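Local coordinates for protein orotidine 5'-phosphate decarboxylase (Sulfolobus solfataricus, PDB 4DBD) that probably catalyses the decarboxylation of orotidine 5'-monophosphate to UMP, the last step of de novo UMP synthesis, as a homodimeric TIM barrel, at residues N107-W119 with I131-K145. Sequence-based numbering, arbitrary orientation.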
ATOM      1  N   ASN A 107      -5.210  10.021  13.690  1.00 16.02           N
ATOM      2  CA  ASN A 107      -6.311  10.203  12.750  1.00 19.56           C
ATOM      3  C   ASN A 107      -6.193   9.249  11.559  1.00 18.84           C
ATOM      4  O   ASN A 107      -5.083   8.896  11.138  1.00 13.72           O
ATOM      5  CB  ASN A 107      -6.327  11.636  12.208  1.00 18.15           C
ATOM      6  CG  ASN A 107      -6.469  12.679  13.294  1.00 28.78           C
ATOM      7  OD1 ASN A 107      -7.339  12.586  14.159  1.00 27.67           O
ATOM      8  ND2 ASN A 107      -5.609  13.691  13.247  1.00 29.87           N
ATOM      9  N   LEU A 108      -7.338   8.865  10.998  1.00 18.71           N
ATOM     10  CA  LEU A 108      -7.384   8.040   9.793  1.00 15.15           C
ATOM     11  C   LEU A 108      -8.014   8.833   8.656  1.00 15.20           C
ATOM     12  O   LEU A 108      -9.039   9.489   8.843  1.00 19.39           O
ATOM     13  CB  LEU A 108      -8.208   6.757  10.043  1.00 16.95           C
ATOM     14  CG  LEU A 108      -8.412   5.762   8.897  1.00 14.58           C
ATOM     15  CD1 LEU A 108      -7.073   5.234   8.369  1.00 16.88           C
ATOM     16  CD2 LEU A 108      -9.338   4.605   9.302  1.00 14.93           C
ATOM     17  N   TYR A 109      -7.369   8.799   7.493  1.00 15.99           N
ATOM     18  CA  TYR A 109      -7.928   9.338   6.250  1.00 14.51           C
ATOM     19  C   TYR A 109      -8.111   8.175   5.286  1.00 14.44           C
ATOM     20  O   TYR A 109      -7.184   7.378   5.102  1.00 16.46           O
ATOM     21  CB  TYR A 109      -6.955  10.340   5.626  1.00 14.17           C
ATOM     22  CG  TYR A 109      -6.901  11.668   6.335  1.00 18.35           C
ATOM     23  CD1 TYR A 109      -7.583  12.768   5.834  1.00 26.60           C
ATOM     24  CD2 TYR A 109      -6.163  11.828   7.502  1.00 22.88           C
ATOM     25  CE1 TYR A 109      -7.539  13.990   6.475  1.00 25.62           C
ATOM     26  CE2 TYR A 109      -6.110  13.057   8.152  1.00 23.91           C
ATOM     27  CZ  TYR A 109      -6.805  14.127   7.630  1.00 25.71           C
ATOM     28  OH  TYR A 109      -6.773  15.346   8.256  1.00 31.83           O
ATOM     29  N   LEU A 110      -9.282   8.076   4.653  1.00 15.41           N
ATOM     30  CA  LEU A 110      -9.530   6.972   3.728  1.00 12.69           C
ATOM     31  C   LEU A 110      -9.559   7.452   2.278  1.00 16.85           C
ATOM     32  O   LEU A 110     -10.121   8.499   1.967  1.00 14.15           O
ATOM     33  CB  LEU A 110     -10.836   6.259   4.057  1.00 10.81           C
ATOM     34  CG  LEU A 110     -10.946   5.527   5.394  1.00 10.87           C
ATOM     35  CD1 LEU A 110     -12.331   4.914   5.523  1.00 11.59           C
ATOM     36  CD2 LEU A 110      -9.856   4.444   5.514  1.00 15.19           C
ATOM     37  N   VAL A 111      -8.939   6.678   1.395  1.00 12.08           N
ATOM     38  CA  VAL A 111      -8.915   7.014  -0.023  1.00 15.03           C
ATOM     39  C   VAL A 111     -10.266   6.716  -0.672  1.00 15.66           C
ATOM     40  O   VAL A 111     -10.726   5.566  -0.677  1.00 17.92           O
ATOM     41  CB  VAL A 111      -7.807   6.242  -0.751  1.00 13.45           C
ATOM     42  CG1 VAL A 111      -7.899   6.501  -2.258  1.00 16.75           C
ATOM     43  CG2 VAL A 111      -6.453   6.658  -0.207  1.00 14.37           C
ATOM     44  N   ALA A 112     -10.912   7.747  -1.214  1.00 13.85           N
ATOM     45  CA  ALA A 112     -12.244   7.563  -1.813  1.00 15.62           C
ATOM     46  C   ALA A 112     -12.190   7.552  -3.332  1.00 14.00           C
ATOM     47  O   ALA A 112     -12.797   6.688  -3.975  1.00 17.02           O
ATOM     48  CB  ALA A 112     -13.235   8.624  -1.316  1.00 15.13           C
ATOM     49  N   VAL A 113     -11.508   8.538  -3.904  1.00 14.31           N
ATOM     50  CA  VAL A 113     -11.354   8.640  -5.347  1.00 13.94           C
ATOM     51  C   VAL A 113      -9.912   9.007  -5.683  1.00 18.32           C
ATOM     52  O   VAL A 113      -9.345   9.927  -5.094  1.00 18.18           O
ATOM     53  CB  VAL A 113     -12.276   9.722  -5.941  1.00 16.80           C
ATOM     54  CG1 VAL A 113     -12.214   9.687  -7.472  1.00 16.07           C
ATOM     55  CG2 VAL A 113     -13.695   9.536  -5.445  1.00 15.73           C
ATOM     56  N   MET A 114      -9.310   8.292  -6.621  1.00 16.73           N
ATOM     57  CA  MET A 114      -7.980   8.690  -7.090  1.00 20.32           C
ATOM     58  C   MET A 114      -8.026   9.479  -8.393  1.00 21.99           C
ATOM     59  O   MET A 114      -9.060   9.529  -9.069  1.00 20.65           O
ATOM     60  CB  MET A 114      -7.042   7.495  -7.186  1.00 15.70           C
ATOM     61  CG  MET A 114      -6.926   6.764  -5.870  1.00 22.49           C
ATOM     62  SD  MET A 114      -5.504   5.671  -5.814  1.00 24.04           S
ATOM     63  CE  MET A 114      -4.177   6.858  -6.077  1.00 22.36           C
ATOM     64  N   SER A 115      -6.896  10.102  -8.733  1.00 21.58           N
ATOM     65  CA  SER A 115      -6.839  11.053  -9.845  1.00 28.87           C
ATOM     66  C   SER A 115      -6.491  10.456 -11.209  1.00 24.59           C
ATOM     67  O   SER A 115      -6.664  11.115 -12.237  1.00 29.08           O
ATOM     68  CB  SER A 115      -5.839  12.168  -9.528  1.00 27.53           C
ATOM     69  OG  SER A 115      -6.182  12.870  -8.352  1.00 31.83           O
ATOM     70  N   HIS A 116      -5.972   9.233 -11.244  1.00 18.54           N
ATOM     71  CA  HIS A 116      -5.601   8.654 -12.531  1.00 24.40           C
ATOM     72  C   HIS A 116      -6.836   8.133 -13.270  1.00 22.08           C
ATOM     73  O   HIS A 116      -7.860   7.808 -12.658  1.00 20.22           O
ATOM     74  CB  HIS A 116      -4.550   7.553 -12.359  1.00 16.33           C
ATOM     75  CG  HIS A 116      -5.010   6.422 -11.499  1.00 17.80           C
ATOM     76  ND1 HIS A 116      -5.187   6.551 -10.141  1.00 18.92           N
ATOM     77  CD2 HIS A 116      -5.350   5.148 -11.810  1.00 14.24           C
ATOM     78  CE1 HIS A 116      -5.616   5.403  -9.647  1.00 16.49           C
ATOM     79  NE2 HIS A 116      -5.721   4.536 -10.636  1.00 17.19           N
ATOM     80  N   GLU A 117      -6.742   8.069 -14.593  1.00 23.61           N
ATOM     81  CA  GLU A 117      -7.876   7.664 -15.415  1.00 25.41           C
ATOM     82  C   GLU A 117      -8.335   6.242 -15.121  1.00 25.81           C
ATOM     83  O   GLU A 117      -9.520   5.929 -15.262  1.00 21.92           O
ATOM     84  CB  GLU A 117      -7.547   7.811 -16.905  1.00 34.51           C
ATOM     85  CG  GLU A 117      -7.721   9.215 -17.433  1.00 43.55           C
ATOM     86  CD  GLU A 117      -7.284   9.346 -18.879  1.00 47.97           C
ATOM     87  OE1 GLU A 117      -6.505  10.273 -19.174  1.00 44.99           O
ATOM     88  OE2 GLU A 117      -7.719   8.524 -19.716  1.00 53.61           O
ATOM     89  N   GLY A 118      -7.396   5.395 -14.698  1.00 20.90           N
ATOM     90  CA  GLY A 118      -7.674   3.994 -14.465  1.00 19.17           C
ATOM     91  C   GLY A 118      -8.482   3.728 -13.207  1.00 18.30           C
ATOM     92  O   GLY A 118      -8.968   2.618 -13.004  1.00 21.31           O
ATOM     93  N   TRP A 119      -8.635   4.741 -12.359  1.00 18.65           N
ATOM     94  CA  TRP A 119      -9.440   4.572 -11.150  1.00 16.76           C
ATOM     95  C   TRP A 119     -10.908   4.386 -11.495  1.00 20.53           C
ATOM     96  O   TRP A 119     -11.531   5.268 -12.094  1.00 21.18           O
ATOM     97  CB  TRP A 119      -9.293   5.769 -10.205  1.00 19.61           C
ATOM     98  CG  TRP A 119     -10.104   5.612  -8.946  1.00 20.76           C
ATOM     99  CD1 TRP A 119     -11.335   6.137  -8.689  1.00 20.77           C
ATOM    100  CD2 TRP A 119      -9.739   4.860  -7.782  1.00 21.13           C
ATOM    101  NE1 TRP A 119     -11.757   5.771  -7.433  1.00 18.31           N
ATOM    102  CE2 TRP A 119     -10.791   4.983  -6.855  1.00 16.09           C
ATOM    103  CE3 TRP A 119      -8.616   4.100  -7.437  1.00 18.60           C
ATOM    104  CZ2 TRP A 119     -10.759   4.370  -5.597  1.00 19.25           C
ATOM    105  CZ3 TRP A 119      -8.578   3.506  -6.186  1.00 14.55           C
ATOM    106  CH2 TRP A 119      -9.644   3.641  -5.284  1.00 19.51           C
ATOM    107  N   ILE A 131     -16.764   4.223   4.193  1.00 16.63           N
ATOM    108  CA  ILE A 131     -16.438   5.465   4.889  1.00 20.04           C
ATOM    109  C   ILE A 131     -17.458   5.762   5.984  1.00 20.90           C
ATOM    110  O   ILE A 131     -17.102   6.187   7.081  1.00 20.59           O
ATOM    111  CB  ILE A 131     -16.314   6.653   3.903  1.00 17.27           C
ATOM    112  CG1 ILE A 131     -15.089   6.441   3.007  1.00 15.94           C
ATOM    113  CG2 ILE A 131     -16.215   7.966   4.650  1.00 17.88           C
ATOM    114  CD1 ILE A 131     -15.045   7.350   1.775  1.00 17.94           C
ATOM    115  N   ARG A 132     -18.730   5.527   5.689  1.00 19.36           N
ATOM    116  CA  ARG A 132     -19.777   5.711   6.697  1.00 26.02           C
ATOM    117  C   ARG A 132     -19.624   4.816   7.933  1.00 22.90           C
ATOM    118  O   ARG A 132     -19.822   5.274   9.056  1.00 25.31           O
ATOM    119  CB  ARG A 132     -21.154   5.522   6.068  1.00 22.71           C
ATOM    120  CG  ARG A 132     -21.507   6.607   5.086  1.00 18.87           C
ATOM    121  CD  ARG A 132     -22.694   6.192   4.238  1.00 18.97           C
ATOM    122  NE  ARG A 132     -23.064   7.235   3.295  1.00 29.45           N
ATOM    123  CZ  ARG A 132     -23.381   7.013   2.024  1.00 30.02           C
ATOM    124  NH1 ARG A 132     -23.390   5.776   1.543  1.00 27.36           N
ATOM    125  NH2 ARG A 132     -23.698   8.030   1.239  1.00 24.76           N
ATOM    126  N   GLU A 133     -19.267   3.550   7.733  1.00 22.61           N
ATOM    127  CA  GLU A 133     -19.062   2.641   8.865  1.00 21.71           C
ATOM    128  C   GLU A 133     -17.866   3.040   9.726  1.00 25.96           C
ATOM    129  O   GLU A 133     -17.933   3.011  10.950  1.00 24.80           O
ATOM    130  CB  GLU A 133     -18.875   1.200   8.388  1.00 25.01           C
ATOM    131  CG  GLU A 133     -20.142   0.514   7.935  1.00 32.46           C
ATOM    132  CD  GLU A 133     -19.897  -0.926   7.531  1.00 41.35           C
ATOM    133  OE1 GLU A 133     -18.815  -1.459   7.867  1.00 37.29           O
ATOM    134  OE2 GLU A 133     -20.777  -1.524   6.872  1.00 43.85           O
ATOM    135  N   ILE A 134     -16.768   3.410   9.074  1.00 20.41           N
ATOM    136  CA  ILE A 134     -15.506   3.675   9.758  1.00 18.54           C
ATOM    137  C   ILE A 134     -15.466   5.059  10.389  1.00 21.59           C
ATOM    138  O   ILE A 134     -14.915   5.235  11.473  1.00 19.88           O
ATOM    139  CB  ILE A 134     -14.305   3.498   8.794  1.00 18.84           C
ATOM    140  CG1 ILE A 134     -14.160   2.023   8.409  1.00 17.23           C
ATOM    141  CG2 ILE A 134     -13.009   4.020   9.418  1.00 17.86           C
ATOM    142  CD1 ILE A 134     -13.616   1.139   9.534  1.00 17.09           C
ATOM    143  N   SER A 135     -16.066   6.036   9.719  1.00 19.39           N
ATOM    144  CA  SER A 135     -16.100   7.405  10.218  1.00 19.64           C
ATOM    145  C   SER A 135     -14.696   7.951  10.486  1.00 22.67           C
ATOM    146  O   SER A 135     -14.364   8.308  11.621  1.00 23.03           O
ATOM    147  CB  SER A 135     -16.970   7.491  11.479  1.00 30.06           C
ATOM    148  OG  SER A 135     -17.045   8.824  11.950  1.00 39.99           O
ATOM    149  N   PRO A 136     -13.867   8.015   9.434  1.00 21.01           N
ATOM    150  CA  PRO A 136     -12.495   8.530   9.522  1.00 20.41           C
ATOM    151  C   PRO A 136     -12.481  10.032   9.813  1.00 21.37           C
ATOM    152  O   PRO A 136     -13.516  10.684   9.703  1.00 18.42           O
ATOM    153  CB  PRO A 136     -11.929   8.255   8.115  1.00 15.03           C
ATOM    154  CG  PRO A 136     -13.166   8.254   7.213  1.00 14.59           C
ATOM    155  CD  PRO A 136     -14.244   7.629   8.058  1.00 18.42           C
ATOM    156  N   LYS A 137     -11.328  10.568  10.200  1.00 19.02           N
ATOM    157  CA  LYS A 137     -11.157  12.016  10.320  1.00 18.42           C
ATOM    158  C   LYS A 137     -11.378  12.672   8.958  1.00 25.14           C
ATOM    159  O   LYS A 137     -12.009  13.729   8.854  1.00 22.00           O
ATOM    160  CB  LYS A 137      -9.750  12.342  10.815  1.00 25.93           C
ATOM    161  CG  LYS A 137      -9.354  13.814  10.665  1.00 31.45           C
ATOM    162  CD  LYS A 137      -9.598  14.613  11.936  1.00 36.77           C
ATOM    163  CE  LYS A 137      -9.203  16.083  11.749  1.00 28.54           C
ATOM    164  NZ  LYS A 137      -8.184  16.254  10.681  1.00 35.45           N
ATOM    165  N   GLY A 138     -10.870  12.023   7.915  1.00 19.79           N
ATOM    166  CA  GLY A 138     -10.868  12.609   6.587  1.00 20.97           C
ATOM    167  C   GLY A 138     -10.917  11.594   5.464  1.00 22.22           C
ATOM    168  O   GLY A 138     -10.863  10.378   5.696  1.00 20.70           O
ATOM    169  N   ILE A 139     -11.021  12.106   4.239  1.00 18.10           N
ATOM    170  CA  ILE A 139     -11.028  11.272   3.048  1.00 12.70           C
ATOM    171  C   ILE A 139     -10.228  11.948   1.956  1.00 18.55           C
ATOM    172  O   ILE A 139     -10.140  13.181   1.900  1.00 16.28           O
ATOM    173  CB  ILE A 139     -12.465  10.983   2.534  1.00 16.49           C
ATOM    174  CG1 ILE A 139     -13.220  12.287   2.328  1.00 19.63           C
ATOM    175  CG2 ILE A 139     -13.207  10.059   3.519  1.00 18.82           C
ATOM    176  CD1 ILE A 139     -14.642  12.096   1.800  1.00 24.55           C
ATOM    177  N   VAL A 140      -9.636  11.130   1.095  1.00 15.13           N
ATOM    178  CA  VAL A 140      -8.825  11.620  -0.001  1.00 15.31           C
ATOM    179  C   VAL A 140      -9.676  11.565  -1.267  1.00 15.63           C
ATOM    180  O   VAL A 140     -10.117  10.492  -1.661  1.00 16.94           O
ATOM    181  CB  VAL A 140      -7.559  10.734  -0.182  1.00 14.69           C
ATOM    182  CG1 VAL A 140      -6.658  11.288  -1.284  1.00 16.84           C
ATOM    183  CG2 VAL A 140      -6.793  10.614   1.123  1.00 17.93           C
ATOM    184  N   VAL A 141      -9.939  12.721  -1.876  1.00 16.74           N
ATOM    185  CA  VAL A 141     -10.705  12.770  -3.126  1.00 15.27           C
ATOM    186  C   VAL A 141      -9.891  13.493  -4.199  1.00 13.63           C
ATOM    187  O   VAL A 141      -9.574  14.676  -4.054  1.00 20.78           O
ATOM    188  CB  VAL A 141     -12.062  13.473  -2.957  1.00 17.15           C
ATOM    189  CG1 VAL A 141     -12.890  13.285  -4.221  1.00 18.41           C
ATOM    190  CG2 VAL A 141     -12.805  12.915  -1.748  1.00 23.66           C
ATOM    191  N   GLY A 142      -9.566  12.775  -5.273  1.00 18.00           N
ATOM    192  CA  GLY A 142      -8.669  13.270  -6.313  1.00 19.59           C
ATOM    193  C   GLY A 142      -8.959  14.661  -6.853  1.00 33.66           C
ATOM    194  O   GLY A 142     -10.115  15.014  -7.104  1.00 25.65           O
ATOM    195  N   GLY A 143      -7.897  15.444  -7.051  1.00 30.20           N
ATOM    196  CA  GLY A 143      -8.017  16.826  -7.498  1.00 30.92           C
ATOM    197  C   GLY A 143      -8.358  16.992  -8.973  1.00 36.49           C
ATOM    198  O   GLY A 143      -8.777  18.070  -9.399  1.00 38.50           O
ATOM    199  N   THR A 144      -8.170  15.931  -9.756  1.00 34.02           N
ATOM    200  CA  THR A 144      -8.609  15.913 -11.147  1.00 34.49           C
ATOM    201  C   THR A 144     -10.101  15.611 -11.201  1.00 30.44           C
ATOM    202  O   THR A 144     -10.740  15.758 -12.246  1.00 37.17           O
ATOM    203  CB  THR A 144      -7.924  14.795 -11.925  1.00 33.87           C
ATOM    204  OG1 THR A 144      -8.071  13.575 -11.191  1.00 32.56           O
ATOM    205  CG2 THR A 144      -6.458  15.095 -12.132  1.00 24.11           C
ATOM    206  N   LYS A 145     -10.641  15.161 -10.075  1.00 32.25           N
ATOM    207  CA  LYS A 145     -12.009  14.659 -10.021  1.00 37.80           C
ATOM    208  C   LYS A 145     -12.904  15.650  -9.276  1.00 32.48           C
ATOM    209  O   LYS A 145     -13.415  15.345  -8.185  1.00 26.16           O
ATOM    210  CB  LYS A 145     -12.031  13.288  -9.332  1.00 33.63           C
ATOM    211  CG  LYS A 145     -11.012  12.278  -9.884  1.00 26.21           C
ATOM    212  CD  LYS A 145     -11.296  11.934 -11.352  1.00 36.46           C
ATOM    213  CE  LYS A 145     -10.450  10.745 -11.842  1.00 37.63           C
ATOM    214  NZ  LYS A 145     -10.878   9.427 -11.271  1.00 29.77           N
TER
HETATM  215  O   HOH W   1      -9.710   9.059  12.515  1.00 20.34           O
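Tyr109 lays one ring face over Gly138, with CD1 3.4 Å from Gly138 CA. A side chain on Gly138 would clash with this ring. CG of Tyr109 stands anti to its carbonyl carbon (chi1 -75°), and the phenol runs beside Lys137. Tyr109 OH and Lys137 NZ lie 2.9 Å apart. Tyr109 OH is hydrogen-bonded to Glu55, and Lys137 NZ forms a salt bridge with it. With an alanine here in place of the tyrosine, Gly138 would probably lose the ring that covers it, and Glu55 its hydroxyl partner.

On the other sheet face, Leu110 CD1 meets Pro136 CG at 3.8 Å and also touches Ile131 and Ile134. Backbone hydrogen bonds join the two parallel strands. Val140 O accepts two of them, from Ala112 N (2.9 Å) and Val113 N (3.3 Å), at a beta bulge that shifts the register by one.

Beyond the strands, Lys145 NZ reaches Met114 O at 2.9 Å, nearly in line with the C=O. Thr144 OG1 donates to Ser115 O, 3.0 Å away, on a lone pair. Ser115 is a predicted substrate-binding residue and touches Gln169, another.

Strand 107-113, helix 124-134 and strand 138-141 form a beta-alpha-beta unit of the TIM barrel. Helix 90-103 packs on Leu108 and Leu110, helix 146-155 on Ala112 and Val141, and strand 81-85 continues the sheet beyond 107-113.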